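Local structure of polysaccharide deacetylase-like protein (Bacillus anthracis, 4V33) at residues A[230-235]-A[243-248]; A[248-253]-A[290-295]. The protein is a putative polysaccharide deacetylase, a zinc-binding protein required for osmotic stability and cell shape maintenance in Bacillus anthracis. One frame throughout, in Å; residues are numbered along the deposited sequence.

Contact 1: residues A[230-235]-A[243-248]; sequences ATEYMI and GSLSTS
L245 pushes one methyl, CD1, into the angle between E232 and M234, two residues on the same face of strand 230-234, and most of the contact is made there. CD1 lies 4.0 Å from CG of E232, and it keeps almost the same separation from the carboxylate, at 4.1 Å from OE1. The two side chains approach from opposite directions, and the glutamate chain bends at chi2 (71°), which lets CD1 of the leucine meet CG, CD and OE1 together. M234 adds a second contact: SD is 4.2 Å from CD1 of L245. Its CG is anti to the backbone N (chi1 -179°), and further bends at chi2 and chi3 turn the thioether out toward the loop, a course that a flexible, unbranched side chain can follow.

The strand belongs to the parallel sheet of the deacetylase domain, and with helix 247-255 and strand 259-263 it forms a beta-alpha-beta unit. L245 stands just ahead of the helix and, with I250 and M253, fills the layer between helix and sheet. E232 is buried here, its side chain about 9 Å from the bound zinc ion; OE2 takes a weak hydrogen bond from the backbone N of G207, close to the metal ligand D206.

Toward solvent the packing thins. S244, partly exposed, offers only CB, 4.2 Å from CE of M234, and a small polar residue suits this margin. S246 points away from the strand and serves the helix instead, its OG capping the backbone N of D249 as an N-cap residue.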
loop_
_atom_site.group_PDB
_atom_site.type_symbol
_atom_site.label_atom_id
_atom_site.label_comp_id
_atom_site.label_asym_id
_atom_site.label_seq_id
_atom_site.Cartn_x
_atom_site.Cartn_y
_atom_site.Cartn_z
ATOM N N ALA A 230 6.254 -7.775 -4.595
ATOM C CA ALA A 230 7.233 -6.934 -3.928
ATOM C C ALA A 230 7.820 -5.932 -4.902
ATOM O O ALA A 230 7.713 -6.105 -6.117
ATOM C CB ALA A 230 8.362 -7.794 -3.321
ATOM N N THR A 231 8.437 -4.890 -4.355
ATOM C CA THR A 231 9.079 -3.846 -5.157
ATOM C C THR A 231 10.594 -3.949 -5.015
ATOM O O THR A 231 11.113 -4.065 -3.907
ATOM C CB THR A 231 8.644 -2.455 -4.673
ATOM O OG1 THR A 231 7.227 -2.316 -4.846
ATOM C CG2 THR A 231 9.359 -1.353 -5.450
ATOM N N GLU A 232 11.297 -3.914 -6.144
ATOM C CA GLU A 232 12.749 -3.863 -6.141
ATOM C C GLU A 232 13.137 -2.487 -6.645
ATOM O O GLU A 232 12.727 -2.096 -7.734
ATOM C CB GLU A 232 13.320 -4.920 -7.089
ATOM C CG GLU A 232 14.843 -4.851 -7.246
ATOM C CD GLU A 232 15.554 -5.315 -5.997
ATOM O OE1 GLU A 232 15.368 -6.502 -5.636
ATOM O OE2 GLU A 232 16.272 -4.499 -5.373
ATOM N N TYR A 233 13.905 -1.749 -5.851
ATOM C CA TYR A 233 14.409 -0.458 -6.295
ATOM C C TYR A 233 15.824 -0.656 -6.828
ATOM O O TYR A 233 16.769 -0.820 -6.066
ATOM C CB TYR A 233 14.430 0.527 -5.139
ATOM C CG TYR A 233 13.091 0.951 -4.556
ATOM C CD1 TYR A 233 12.240 1.804 -5.253
ATOM C CD2 TYR A 233 12.719 0.552 -3.273
ATOM C CE1 TYR A 233 11.034 2.233 -4.696
ATOM C CE2 TYR A 233 11.526 0.975 -2.706
ATOM C CZ TYR A 233 10.702 1.825 -3.415
ATOM O OH TYR A 233 9.531 2.258 -2.849
ATOM N N MET A 234 15.957 -0.636 -8.150
ATOM C CA MET A 234 17.192 -1.005 -8.830
ATOM C C MET A 234 18.110 0.192 -9.044
ATOM O O MET A 234 17.668 1.233 -9.546
ATOM C CB MET A 234 16.829 -1.596 -10.200
ATOM C CG MET A 234 18.013 -2.066 -11.031
ATOM S SD MET A 234 18.550 -3.692 -10.463
ATOM C CE MET A 234 20.337 -3.484 -10.489
ATOM N N ILE A 235 19.381 0.060 -8.661
ATOM C CA ILE A 235 20.388 1.034 -9.083
ATOM C C ILE A 235 20.590 0.773 -10.568
ATOM O O ILE A 235 21.164 -0.243 -10.948
ATOM C CB ILE A 235 21.708 0.876 -8.303
ATOM C CG1 ILE A 235 21.472 1.202 -6.824
ATOM C CG2 ILE A 235 22.783 1.820 -8.879
ATOM C CD1 ILE A 235 22.616 0.739 -5.914
ATOM N N GLY A 243 27.593 -8.779 -9.046
ATOM C CA GLY A 243 26.954 -8.579 -7.757
ATOM C C GLY A 243 25.522 -8.079 -7.797
ATOM O O GLY A 243 24.868 -8.005 -6.752
ATOM N N SER A 244 25.041 -7.707 -8.989
ATOM C CA SER A 244 23.699 -7.151 -9.144
ATOM C C SER A 244 22.826 -8.058 -10.000
ATOM O O SER A 244 23.318 -8.978 -10.653
ATOM C CB SER A 244 23.764 -5.766 -9.800
ATOM O OG SER A 244 24.347 -4.811 -8.927
ATOM N N LEU A 245 21.525 -7.787 -9.991
ATOM C CA LEU A 245 20.594 -8.483 -10.879
ATOM C C LEU A 245 20.969 -8.304 -12.341
ATOM O O LEU A 245 21.348 -7.210 -12.771
ATOM C CB LEU A 245 19.177 -7.964 -10.661
ATOM C CG LEU A 245 18.598 -8.231 -9.267
ATOM C CD1 LEU A 245 17.333 -7.417 -9.076
ATOM C CD2 LEU A 245 18.328 -9.721 -9.066
ATOM N N SER A 246 20.852 -9.386 -13.100
ATOM C CA SER A 246 21.070 -9.340 -14.532
ATOM C C SER A 246 19.775 -8.979 -15.240
ATOM O O SER A 246 18.701 -8.958 -14.631
ATOM C CB SER A 246 21.555 -10.697 -15.036
ATOM O OG SER A 246 20.542 -11.684 -14.873
ATOM N N THR A 247 19.881 -8.707 -16.534
ATOM C CA THR A 247 18.706 -8.465 -17.349
ATOM C C THR A 247 17.783 -9.681 -17.301
ATOM O O THR A 247 16.572 -9.536 -17.133
ATOM C CB THR A 247 19.097 -8.135 -18.793
ATOM O OG1 THR A 247 19.764 -6.863 -18.816
ATOM C CG2 THR A 247 17.861 -8.072 -19.691
ATOM N N SER A 248 18.359 -10.875 -17.402
ATOM C CA SER A 248 17.548 -12.090 -17.340
ATOM C C SER A 248 16.895 -12.282 -15.970
ATOM O O SER A 248 15.755 -12.741 -15.894
ATOM C CB SER A 248 18.350 -13.328 -17.758
ATOM O OG SER A 248 19.444 -13.557 -16.893
#

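Contact 2: residues A[248-253]-A[290-295]; sequences SDIKEM and KITGKP
Helix 247-255 passes the C-terminal end of helix 277-292 with K251 and T292 as the nearest backbones, 6.4 Å between their CA atoms, before G293 leaves the helix with positive phi, a turn that glycine, with no CB, makes easily. On the inner side I250 presents CG2, which lies 3.9 Å from CG2 of T292 and 4.2 Å from CG2 of I291. Branching at CB lets the isoleucine meet both residues with this one methyl while its longer arm, CG1, is left to run toward L245. The two helices are neighbours on one face of the parallel sheet in the deacetylase domain, where M261 of strand 259-263 touches both I250 and T292. On the solvent side a long lysine suits the place: K251 bends only at its last torsion (chi4 57°), bringing NZ 3.0 Å from O of I291. This hydrogen bond lies in the carbonyl plane, on a lone pair, with a C=O...N angle of 143°. T292 divides its branches, CG2 facing I250 and OG1 accepting from the backbone N of K294 at 3.0 Å, an ST turn at the helix end.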
loop_
_atom_site.group_PDB
_atom_site.type_symbol
_atom_site.label_atom_id
_atom_site.label_comp_id
_atom_site.label_asym_id
_atom_site.label_seq_id
_atom_site.Cartn_x
_atom_site.Cartn_y
_atom_site.Cartn_z
ATOM N N SER A 248 18.359 -10.875 -17.402
ATOM C CA SER A 248 17.548 -12.090 -17.340
ATOM C C SER A 248 16.895 -12.282 -15.970
ATOM O O SER A 248 15.755 -12.741 -15.894
ATOM C CB SER A 248 18.350 -13.328 -17.758
ATOM O OG SER A 248 19.444 -13.557 -16.893
ATOM N N ASP A 249 17.602 -11.926 -14.895
ATOM C CA ASP A 249 17.025 -11.998 -13.547
ATOM C C ASP A 249 15.804 -11.098 -13.449
ATOM O O ASP A 249 14.751 -11.498 -12.956
ATOM C CB ASP A 249 18.020 -11.529 -12.477
ATOM C CG ASP A 249 19.168 -12.489 -12.269
ATOM O OD1 ASP A 249 19.030 -13.685 -12.586
ATOM O OD2 ASP A 249 20.217 -12.035 -11.770
ATOM N N ILE A 250 15.963 -9.858 -13.898
ATOM C CA ILE A 250 14.878 -8.891 -13.841
ATOM C C ILE A 250 13.674 -9.368 -14.651
ATOM O O ILE A 250 12.533 -9.251 -14.207
ATOM C CB ILE A 250 15.354 -7.512 -14.332
ATOM C CG1 ILE A 250 16.291 -6.902 -13.289
ATOM C CG2 ILE A 250 14.166 -6.593 -14.594
ATOM C CD1 ILE A 250 17.028 -5.670 -13.775
ATOM N N LYS A 251 13.928 -9.913 -15.834
ATOM C CA LYS A 251 12.833 -10.388 -16.668
ATOM C C LYS A 251 12.092 -11.546 -15.995
ATOM O O LYS A 251 10.868 -11.608 -16.035
ATOM C CB LYS A 251 13.331 -10.753 -18.070
ATOM C CG LYS A 251 13.571 -9.527 -18.955
ATOM C CD LYS A 251 14.213 -9.903 -20.285
ATOM C CE LYS A 251 14.080 -8.783 -21.313
ATOM N NZ LYS A 251 14.668 -7.497 -20.842
ATOM N N GLU A 252 12.829 -12.436 -15.342
ATOM C CA GLU A 252 12.207 -13.536 -14.611
ATOM C C GLU A 252 11.347 -13.002 -13.460
ATOM O O GLU A 252 10.216 -13.452 -13.244
ATOM C CB GLU A 252 13.281 -14.490 -14.087
ATOM C CG GLU A 252 12.762 -15.789 -13.511
ATOM C CD GLU A 252 13.885 -16.751 -13.150
ATOM O OE1 GLU A 252 15.027 -16.538 -13.610
ATOM O OE2 GLU A 252 13.625 -17.718 -12.408
ATOM N N MET A 253 11.881 -12.031 -12.729
ATOM C CA MET A 253 11.177 -11.459 -11.584
ATOM C C MET A 253 9.905 -10.745 -12.015
ATOM O O MET A 253 8.855 -10.893 -11.391
ATOM C CB MET A 253 12.095 -10.492 -10.835
ATOM C CG MET A 253 13.229 -11.191 -10.114
ATOM S SD MET A 253 14.565 -10.075 -9.644
ATOM C CE MET A 253 13.844 -9.307 -8.204
ATOM N N LYS A 290 12.748 0.454 -20.388
ATOM C CA LYS A 290 13.116 -0.279 -21.593
ATOM C C LYS A 290 13.499 -1.717 -21.259
ATOM O O LYS A 290 13.252 -2.633 -22.045
ATOM C CB LYS A 290 14.260 0.414 -22.335
ATOM C CG LYS A 290 13.892 1.758 -22.935
ATOM C CD LYS A 290 14.985 2.244 -23.881
ATOM C CE LYS A 290 14.691 3.640 -24.410
ATOM N NZ LYS A 290 14.683 4.656 -23.321
ATOM N N ILE A 291 14.094 -1.913 -20.087
ATOM C CA ILE A 291 14.492 -3.244 -19.653
ATOM C C ILE A 291 13.288 -4.095 -19.242
ATOM O O ILE A 291 13.180 -5.258 -19.626
ATOM C CB ILE A 291 15.466 -3.171 -18.465
ATOM C CG1 ILE A 291 16.755 -2.458 -18.878
ATOM C CG2 ILE A 291 15.774 -4.567 -17.942
ATOM C CD1 ILE A 291 17.701 -2.187 -17.724
ATOM N N THR A 292 12.385 -3.511 -18.462
ATOM C CA THR A 292 11.276 -4.278 -17.889
ATOM C C THR A 292 10.053 -4.353 -18.787
ATOM O O THR A 292 9.251 -5.283 -18.675
ATOM C CB THR A 292 10.808 -3.684 -16.552
ATOM O OG1 THR A 292 10.188 -2.414 -16.796
ATOM C CG2 THR A 292 11.981 -3.523 -15.577
ATOM N N GLY A 293 9.891 -3.361 -19.659
ATOM C CA GLY A 293 8.691 -3.267 -20.475
ATOM C C GLY A 293 7.462 -2.859 -19.679
ATOM O O GLY A 293 6.335 -2.941 -20.175
ATOM N N LYS A 294 7.680 -2.421 -18.442
ATOM C CA LYS A 294 6.604 -1.993 -17.553
ATOM C C LYS A 294 6.908 -0.590 -17.045
ATOM O O LYS A 294 8.078 -0.212 -16.930
ATOM C CB LYS A 294 6.495 -2.942 -16.353
ATOM C CG LYS A 294 6.264 -4.393 -16.711
ATOM C CD LYS A 294 4.870 -4.615 -17.249
ATOM C CE LYS A 294 4.543 -6.100 -17.300
ATOM N NZ LYS A 294 3.205 -6.362 -17.896
ATOM N N PRO A 295 5.863 0.183 -16.710
ATOM C CA PRO A 295 6.086 1.553 -16.235
ATOM C C PRO A 295 6.881 1.611 -14.937
ATOM O O PRO A 295 6.734 0.751 -14.056
ATOM C CB PRO A 295 4.667 2.076 -15.991
ATOM C CG PRO A 295 3.810 1.259 -16.902
ATOM C CD PRO A 295 4.430 -0.108 -16.895
#

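In the fold
Contact 1 and contact 2 follow one another along the chain, the first closing at S248, which both share, and they lie about 9 Å apart, centre to centre. Helix 247-255 is common to them: contact 1 ties the loop leading into it to strand 230-234, and contact 2 sets its flank against the end of helix 277-292. Between the two, L245 packs on I250 and M253, and M234 also reaches I250, so the apolar packing runs from one contact into the other. Helices 247-255 and 277-292 lie side by side against the parallel sheet that contains strand 230-234. Together the contacts hold helix 247-255 to its strand and to the next helix.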